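PDB 4TQJ: lectin 2, which recognises N-acetylglucosamine at the non-reducing end of glycans, folding as a beta-propeller lectin that binds this terminal sugar selectively. Local coordinates for residues F24-V29 with F47-G52; V60-D65 with R118-I123. The protein carries 1 engineered substitution. All coordinates share one frame; numbering follows the deposited sequence.

Contact 1: residues F24-V29 with F47-G52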
ATOM      1  N   PHE A  24       1.921 -11.846  15.860  1.00 12.40           N
ATOM      2  CA  PHE A  24       1.530 -13.225  16.096  1.00 15.59           C
ATOM      3  C   PHE A  24       1.046 -13.307  17.534  1.00 16.31           C
ATOM      4  O   PHE A  24       1.826 -13.550  18.446  1.00 18.02           O
ATOM      5  CB  PHE A  24       2.693 -14.178  15.847  1.00 15.67           C
ATOM      6  CG  PHE A  24       3.131 -14.220  14.413  1.00 16.36           C
ATOM      7  CD1 PHE A  24       2.604 -15.166  13.538  1.00 17.65           C
ATOM      8  CD2 PHE A  24       4.034 -13.288  13.930  1.00 13.79           C
ATOM      9  CE1 PHE A  24       3.001 -15.201  12.205  1.00 14.66           C
ATOM     10  CE2 PHE A  24       4.437 -13.310  12.607  1.00 13.86           C
ATOM     11  CZ  PHE A  24       3.921 -14.264  11.740  1.00 13.99           C
ATOM     12  N   GLY A  25      -0.243 -13.054  17.729  1.00 18.65           N
ATOM     13  CA  GLY A  25      -0.814 -12.986  19.060  1.00 15.98           C
ATOM     14  C   GLY A  25      -1.132 -14.373  19.583  1.00 20.09           C
ATOM     15  O   GLY A  25      -0.806 -15.379  18.942  1.00 17.79           O
ATOM     16  N   LEU A  26      -1.777 -14.434  20.745  1.00 16.49           N
ATOM     17  CA  LEU A  26      -2.088 -15.712  21.377  1.00 19.96           C
ATOM     18  C   LEU A  26      -3.114 -16.520  20.582  1.00 19.63           C
ATOM     19  O   LEU A  26      -3.079 -17.746  20.588  1.00 20.70           O
ATOM     20  CB  LEU A  26      -2.611 -15.477  22.792  1.00 19.93           C
ATOM     21  CG  LEU A  26      -1.627 -14.797  23.738  1.00 20.65           C
ATOM     22  CD1 LEU A  26      -2.324 -14.412  25.062  1.00 22.59           C
ATOM     23  CD2 LEU A  26      -0.393 -15.687  23.965  1.00 14.24           C
ATOM     24  N   ASP A  27      -4.021 -15.831  19.897  1.00 17.51           N
ATOM     25  CA  ASP A  27      -5.133 -16.507  19.233  1.00 21.03           C
ATOM     26  C   ASP A  27      -5.020 -16.472  17.713  1.00 21.54           C
ATOM     27  O   ASP A  27      -5.941 -16.886  16.997  1.00 20.48           O
ATOM     28  CB  ASP A  27      -6.475 -15.909  19.673  1.00 24.46           C
ATOM     29  CG  ASP A  27      -6.671 -15.933  21.193  1.00 24.97           C
ATOM     30  OD1 ASP A  27      -6.213 -16.876  21.871  1.00 26.11           O
ATOM     31  OD2 ASP A  27      -7.311 -14.999  21.706  1.00 33.91           O
ATOM     32  N   GLY A  28      -3.894 -15.979  17.216  1.00 18.72           N
ATOM     33  CA  GLY A  28      -3.670 -15.949  15.785  1.00 19.62           C
ATOM     34  C   GLY A  28      -2.990 -14.676  15.343  1.00 18.38           C
ATOM     35  O   GLY A  28      -2.630 -13.836  16.163  1.00 21.22           O
ATOM     36  N   VAL A  29      -2.836 -14.538  14.037  1.00 19.53           N
ATOM     37  CA  VAL A  29      -2.147 -13.405  13.439  1.00 20.70           C
ATOM     38  C   VAL A  29      -3.042 -12.169  13.423  1.00 20.61           C
ATOM     39  O   VAL A  29      -4.122 -12.171  12.829  1.00 21.30           O
ATOM     40  CB  VAL A  29      -1.726 -13.750  12.004  1.00 17.39           C
ATOM     41  CG1 VAL A  29      -0.874 -12.633  11.397  1.00 18.86           C
ATOM     42  CG2 VAL A  29      -0.983 -15.079  11.984  1.00 18.67           C
ATOM     43  N   PHE A  47      -0.699 -20.068  13.557  1.00 18.83           N
ATOM     44  CA  PHE A  47       0.587 -19.429  13.834  1.00 21.48           C
ATOM     45  C   PHE A  47       0.643 -18.808  15.229  1.00 17.28           C
ATOM     46  O   PHE A  47       1.326 -17.814  15.438  1.00 19.07           O
ATOM     47  CB  PHE A  47       0.861 -18.332  12.809  1.00 17.44           C
ATOM     48  CG  PHE A  47       0.944 -18.826  11.403  1.00 21.37           C
ATOM     49  CD1 PHE A  47       2.059 -19.526  10.968  1.00 20.75           C
ATOM     50  CD2 PHE A  47      -0.085 -18.580  10.503  1.00 19.38           C
ATOM     51  CE1 PHE A  47       2.147 -19.978   9.655  1.00 19.02           C
ATOM     52  CE2 PHE A  47      -0.005 -19.032   9.198  1.00 21.11           C
ATOM     53  CZ  PHE A  47       1.113 -19.729   8.774  1.00 22.57           C
ATOM     54  N   ALA A  48      -0.058 -19.402  16.186  1.00 20.65           N
ATOM     55  CA  ALA A  48      -0.238 -18.766  17.485  1.00 18.75           C
ATOM     56  C   ALA A  48      -0.070 -19.720  18.671  1.00 21.08           C
ATOM     57  O   ALA A  48      -0.199 -20.940  18.529  1.00 20.12           O
ATOM     58  CB  ALA A  48      -1.605 -18.088  17.538  1.00 19.10           C
ATOM     59  N   GLN A  49       0.216 -19.143  19.838  1.00 18.94           N
ATOM     60  CA  GLN A  49       0.358 -19.888  21.083  1.00 20.02           C
ATOM     61  C   GLN A  49      -0.862 -20.775  21.320  1.00 23.02           C
ATOM     62  O   GLN A  49      -0.741 -21.938  21.706  1.00 20.24           O
ATOM     63  CB  GLN A  49       0.491 -18.912  22.261  1.00 20.62           C
ATOM     64  CG  GLN A  49       0.710 -19.578  23.612  1.00 24.00           C
ATOM     65  CD  GLN A  49       2.127 -20.090  23.784  1.00 23.96           C
ATOM     66  OE1 GLN A  49       3.019 -19.756  23.007  1.00 23.77           O
ATOM     67  NE2 GLN A  49       2.343 -20.898  24.813  1.00 23.93           N
ATOM     68  N   ASN A  50      -2.042 -20.213  21.083  1.00 22.93           N
ATOM     69  CA  ASN A  50      -3.288 -20.931  21.327  1.00 23.04           C
ATOM     70  C   ASN A  50      -4.075 -21.242  20.062  1.00 24.79           C
ATOM     71  O   ASN A  50      -5.278 -21.475  20.119  1.00 27.03           O
ATOM     72  CB  ASN A  50      -4.152 -20.169  22.331  1.00 22.00           C
ATOM     73  CG  ASN A  50      -3.430 -19.925  23.634  1.00 25.75           C
ATOM     74  OD1 ASN A  50      -2.703 -20.794  24.116  1.00 24.51           O
ATOM     75  ND2 ASN A  50      -3.608 -18.734  24.207  1.00 29.23           N
ATOM     76  N   ALA A  51      -3.384 -21.256  18.927  1.00 21.98           N
ATOM     77  CA  ALA A  51      -3.962 -21.721  17.672  1.00 20.97           C
ATOM     78  C   ALA A  51      -2.888 -22.337  16.781  1.00 22.36           C
ATOM     79  O   ALA A  51      -2.187 -21.624  16.073  1.00 23.54           O
ATOM     80  CB  ALA A  51      -4.662 -20.580  16.954  1.00 21.84           C
ATOM     81  N   GLY A  52      -2.752 -23.659  16.831  1.00 25.78           N
ATOM     82  CA  GLY A  52      -1.783 -24.362  16.007  1.00 22.43           C
ATOM     83  C   GLY A  52      -0.594 -24.844  16.814  1.00 20.45           C
ATOM     84  O   GLY A  52       0.290 -25.518  16.290  1.00 22.99           O
TER
HETATM   85  O   HOH W   1       1.658 -16.612  19.593  1.00 17.89           O
HETATM   86  O   HOH W   2      -7.638 -19.460  20.275  1.00 36.52           O
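F24 opens the contact with the edge of its ring turned toward F47. Its CD1 lies 3.5 Å from F47 O, close to the ring plane, and the same CD1 is 3.7 Å from F47 CB, so ring C-H groups rather than the pi face do the touching. At G25 the link runs through water: water 1 accepts from Q49 N (2.9 Å) and lies 2.8 Å from G25 O, to which it can donate. L26 supplies the direct bond. N50 N gives its proton to L26 O at 2.7 Å, with an N-H...O angle of 146°; the donor lies in the carbonyl plane, with a C=O...N angle of 157°. The L26 side chain extends alongside the Q49 side chain in the same direction, CD2 against CB. D27 and N50 are joined by water 2, which donates to N50 O at 3.1 Å and only weakly to D27 OD1. G28 continues the hairpin from strand 20-25 into strand 28-32, and A48 CB presses into this turn, 3.1 Å from G28 N and also close to G25 O. V29 turns CG1 anti to its backbone N (chi1 -174°), which leaves CG2 beside that N and 3.8 Å from F47 CB. The partner loop is itself bent by a type I turn from A48 to A51, and F47 and A48 lie across from A51, which fits a G1 bulge. The chemistry is thus mixed: side-chain packing of F24 and V29 on F47, one direct backbone bond at the turn, and two waters, one at buried G25 and the other, held weakly by D27, where D27 and N50 are exposed.

Contact 2: residues V60-D65 with R118-I123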
ATOM      1  N   VAL A  60       9.664 -20.417  14.084  1.00 17.83           N
ATOM      2  CA  VAL A  60      10.036 -19.125  13.531  1.00 16.04           C
ATOM      3  C   VAL A  60       8.845 -18.584  12.747  1.00 16.02           C
ATOM      4  O   VAL A  60       8.271 -19.290  11.899  1.00 16.66           O
ATOM      5  CB  VAL A  60      11.281 -19.271  12.611  1.00 16.13           C
ATOM      6  CG1 VAL A  60      11.592 -17.978  11.882  1.00 11.46           C
ATOM      7  CG2 VAL A  60      12.473 -19.709  13.434  1.00 18.88           C
ATOM      8  N   ARG A  61       8.456 -17.342  13.032  1.00 11.90           N
ATOM      9  CA  ARG A  61       7.303 -16.742  12.357  1.00 15.85           C
ATOM     10  C   ARG A  61       7.625 -15.376  11.742  1.00 16.56           C
ATOM     11  O   ARG A  61       8.027 -14.445  12.451  1.00 11.65           O
ATOM     12  CB  ARG A  61       6.125 -16.647  13.332  1.00 17.09           C
ATOM     13  CG  ARG A  61       5.452 -17.996  13.591  1.00 16.64           C
ATOM     14  CD  ARG A  61       4.547 -17.956  14.814  1.00 14.27           C
ATOM     15  NE  ARG A  61       5.311 -17.973  16.065  1.00 15.81           N
ATOM     16  CZ  ARG A  61       4.765 -17.901  17.273  1.00 18.30           C
ATOM     17  NH1 ARG A  61       3.444 -17.812  17.393  1.00 17.80           N
ATOM     18  NH2 ARG A  61       5.536 -17.915  18.355  1.00 18.13           N
ATOM     19  N   LEU A  62       7.440 -15.265  10.423  1.00 14.33           N
ATOM     20  CA  LEU A  62       7.896 -14.104   9.669  1.00 12.44           C
ATOM     21  C   LEU A  62       6.866 -13.629   8.642  1.00 16.77           C
ATOM     22  O   LEU A  62       5.790 -14.209   8.529  1.00 13.88           O
ATOM     23  CB  LEU A  62       9.220 -14.427   8.962  1.00 13.42           C
ATOM     24  CG  LEU A  62      10.407 -14.873   9.843  1.00 17.32           C
ATOM     25  CD1 LEU A  62      11.525 -15.445   8.990  1.00 12.67           C
ATOM     26  CD2 LEU A  62      10.917 -13.742  10.731  1.00 13.23           C
ATOM     27  N   ILE A  63       7.206 -12.563   7.918  1.00 12.70           N
ATOM     28  CA  ILE A  63       6.415 -12.064   6.797  1.00 15.12           C
ATOM     29  C   ILE A  63       7.338 -11.900   5.605  1.00 15.96           C
ATOM     30  O   ILE A  63       8.409 -11.302   5.728  1.00 19.76           O
ATOM     31  CB  ILE A  63       5.814 -10.677   7.078  1.00 18.61           C
ATOM     32  CG1 ILE A  63       4.877 -10.722   8.275  1.00 19.19           C
ATOM     33  CG2 ILE A  63       5.059 -10.166   5.851  1.00 18.19           C
ATOM     34  CD1 ILE A  63       3.446 -11.004   7.876  1.00 27.64           C
ATOM     35  N   ALA A  64       6.954 -12.450   4.460  1.00 15.88           N
ATOM     36  CA  ALA A  64       7.708 -12.211   3.233  1.00 18.10           C
ATOM     37  C   ALA A  64       6.845 -12.438   2.004  1.00 19.83           C
ATOM     38  O   ALA A  64       5.811 -13.105   2.072  1.00 20.80           O
ATOM     39  CB  ALA A  64       8.953 -13.091   3.188  1.00 15.66           C
ATOM     40  N   ASP A  65       7.265 -11.877   0.879  1.00 18.69           N
ATOM     41  CA  ASP A  65       6.539 -12.085  -0.361  1.00 21.21           C
ATOM     42  C   ASP A  65       7.015 -13.392  -0.978  1.00 20.60           C
ATOM     43  O   ASP A  65       8.072 -13.444  -1.611  1.00 21.10           O
ATOM     44  CB  ASP A  65       6.745 -10.915  -1.332  1.00 24.46           C
ATOM     45  CG  ASP A  65       5.928 -11.076  -2.616  1.00 23.52           C
ATOM     46  OD1 ASP A  65       5.160 -12.046  -2.696  1.00 21.69           O
ATOM     47  OD2 ASP A  65       6.043 -10.235  -3.530  1.00 26.77           O
ATOM     48  N   ARG A 118      16.948 -19.020  10.504  1.00 12.04           N
ATOM     49  CA  ARG A 118      16.167 -19.189   9.287  1.00 14.40           C
ATOM     50  C   ARG A 118      15.631 -17.842   8.827  1.00 14.74           C
ATOM     51  O   ARG A 118      14.982 -17.141   9.591  1.00 12.82           O
ATOM     52  CB  ARG A 118      15.028 -20.195   9.513  1.00 15.90           C
ATOM     53  CG  ARG A 118      15.499 -21.653   9.439  1.00 15.97           C
ATOM     54  CD  ARG A 118      14.567 -22.632  10.172  1.00 20.91           C
ATOM     55  NE  ARG A 118      14.608 -22.467  11.621  1.00 17.30           N
ATOM     56  CZ  ARG A 118      13.861 -23.162  12.475  1.00 21.35           C
ATOM     57  NH1 ARG A 118      13.030 -24.088  12.026  1.00 20.72           N
ATOM     58  NH2 ARG A 118      13.955 -22.945  13.783  1.00 21.78           N
ATOM     59  N   TYR A 119      15.918 -17.493   7.578  1.00 14.24           N
ATOM     60  CA  TYR A 119      15.527 -16.210   6.992  1.00 12.65           C
ATOM     61  C   TYR A 119      14.761 -16.435   5.703  1.00 15.13           C
ATOM     62  O   TYR A 119      14.845 -17.505   5.098  1.00 15.59           O
ATOM     63  CB  TYR A 119      16.762 -15.397   6.614  1.00 12.60           C
ATOM     64  CG  TYR A 119      17.653 -14.930   7.748  1.00 13.26           C
ATOM     65  CD1 TYR A 119      17.127 -14.501   8.957  1.00 12.13           C
ATOM     66  CD2 TYR A 119      19.031 -14.885   7.583  1.00 13.47           C
ATOM     67  CE1 TYR A 119      17.968 -14.059   9.987  1.00 15.01           C
ATOM     68  CE2 TYR A 119      19.865 -14.443   8.592  1.00 12.98           C
ATOM     69  CZ  TYR A 119      19.337 -14.038   9.790  1.00 12.32           C
ATOM     70  OH  TYR A 119      20.181 -13.581  10.782  1.00 14.55           O
ATOM     71  N   LEU A 120      14.039 -15.410   5.274  1.00 15.22           N
ATOM     72  CA  LEU A 120      13.407 -15.388   3.957  1.00 17.78           C
ATOM     73  C   LEU A 120      13.946 -14.199   3.188  1.00 18.56           C
ATOM     74  O   LEU A 120      13.908 -13.074   3.680  1.00 17.62           O
ATOM     75  CB  LEU A 120      11.894 -15.255   4.098  1.00 14.18           C
ATOM     76  CG  LEU A 120      11.252 -16.433   4.822  1.00 15.55           C
ATOM     77  CD1 LEU A 120       9.891 -16.056   5.415  1.00 15.05           C
ATOM     78  CD2 LEU A 120      11.165 -17.638   3.897  1.00 16.41           C
ATOM     79  N   ALA A 121      14.445 -14.445   1.981  1.00 17.07           N
ATOM     80  CA  ALA A 121      15.115 -13.396   1.218  1.00 21.37           C
ATOM     81  C   ALA A 121      15.159 -13.703  -0.279  1.00 19.28           C
ATOM     82  O   ALA A 121      15.344 -14.845  -0.685  1.00 18.63           O
ATOM     83  CB  ALA A 121      16.535 -13.188   1.755  1.00 14.52           C
ATOM     84  N   ASP A 122      15.005 -12.661  -1.086  1.00 22.39           N
ATOM     85  CA  ASP A 122      15.094 -12.765  -2.539  1.00 19.28           C
ATOM     86  C   ASP A 122      16.553 -12.725  -2.970  1.00 19.27           C
ATOM     87  O   ASP A 122      17.006 -11.757  -3.565  1.00 20.52           O
ATOM     88  CB  ASP A 122      14.323 -11.615  -3.178  1.00 22.27           C
ATOM     89  CG  ASP A 122      14.278 -11.700  -4.699  1.00 24.75           C
ATOM     90  OD1 ASP A 122      14.675 -12.740  -5.272  1.00 22.82           O
ATOM     91  OD2 ASP A 122      13.824 -10.713  -5.311  1.00 28.36           O
ATOM     92  N   ILE A 123      17.289 -13.780  -2.651  1.00 22.23           N
ATOM     93  CA  ILE A 123      18.727 -13.806  -2.906  1.00 21.17           C
ATOM     94  C   ILE A 123      19.067 -13.914  -4.390  1.00 22.46           C
ATOM     95  O   ILE A 123      20.210 -13.678  -4.784  1.00 24.50           O
ATOM     96  CB  ILE A 123      19.410 -14.933  -2.128  1.00 23.71           C
ATOM     97  CG1 ILE A 123      18.631 -16.226  -2.279  1.00 19.49           C
ATOM     98  CG2 ILE A 123      19.486 -14.597  -0.634  1.00 23.30           C
ATOM     99  CD1 ILE A 123      19.118 -17.298  -1.350  1.00 26.03           C
TER
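R118 meets V60 through the flat end of its side chain. CG2 of V60 sits over one face of the guanidinium, 3.6 Å from R118 NH2, a van der Waals contact between a methyl group and the planar cation. The chain of R118 bends at chi3 (-69°), bringing the guanidinium round above the valine, while its NH1 is bound to F104 O. The backbone of R118 also takes part: its O is 3.9 Å from L62 CD1, a van der Waals contact of the methyl with the carbonyl oxygen.

Y119 points the other way, toward the following blade, where its OH bonds to R174 O. This alternation belongs to the fold. Strands 60-64 and 118-121 run 10° from parallel with axes 7.9 Å apart, too wide for backbone pairing, and no hydrogen bond joins the two segments. Each is an outermost strand of its own four-stranded antiparallel sheet, as expected for the innermost strands of adjacent blades in a beta-propeller, which face one another through side chains.

L120 continues the packing toward the C-terminal ends of the strands. With CG anti to the carbonyl carbon (chi1 -63°), the branch is set toward the neighbouring strand, and CD1 touches both L62 CB, at 4.0 Å, and A64 CB, at 3.8 Å. Its CB is also 3.8 Å from A64 CB. The CA atoms of A64 and L120 are 6.6 Å apart, against 7.5 Å for those of V60 and R118, a closer approach consistent with the small alanine. Past the strand, D122 centres an inverse gamma turn and turns its carboxylate to backbone donors of its own blade, OD1 to T126 N and OD2 to G127 N.

How the contacts relate
Contact 1 lies toward the rim, its centre about 21 Å from the centre of the chain, whereas contact 2 is about 11 Å from it; the two centres are about 19 Å apart. R61 and L62, on strand 60-64, join them. R61 faces away from 118-123 and sends NH1 to F47 O at 2.9 Å, a probable hydrogen bond, while its CB packs 3.6 Å from F24 CZ. F24 CZ is also 3.7 Å from L62 O. One strand therefore meets the preceding blade with one face and the following blade with the other. No role in N-acetylglucosamine binding can be assigned to either contact from this geometry.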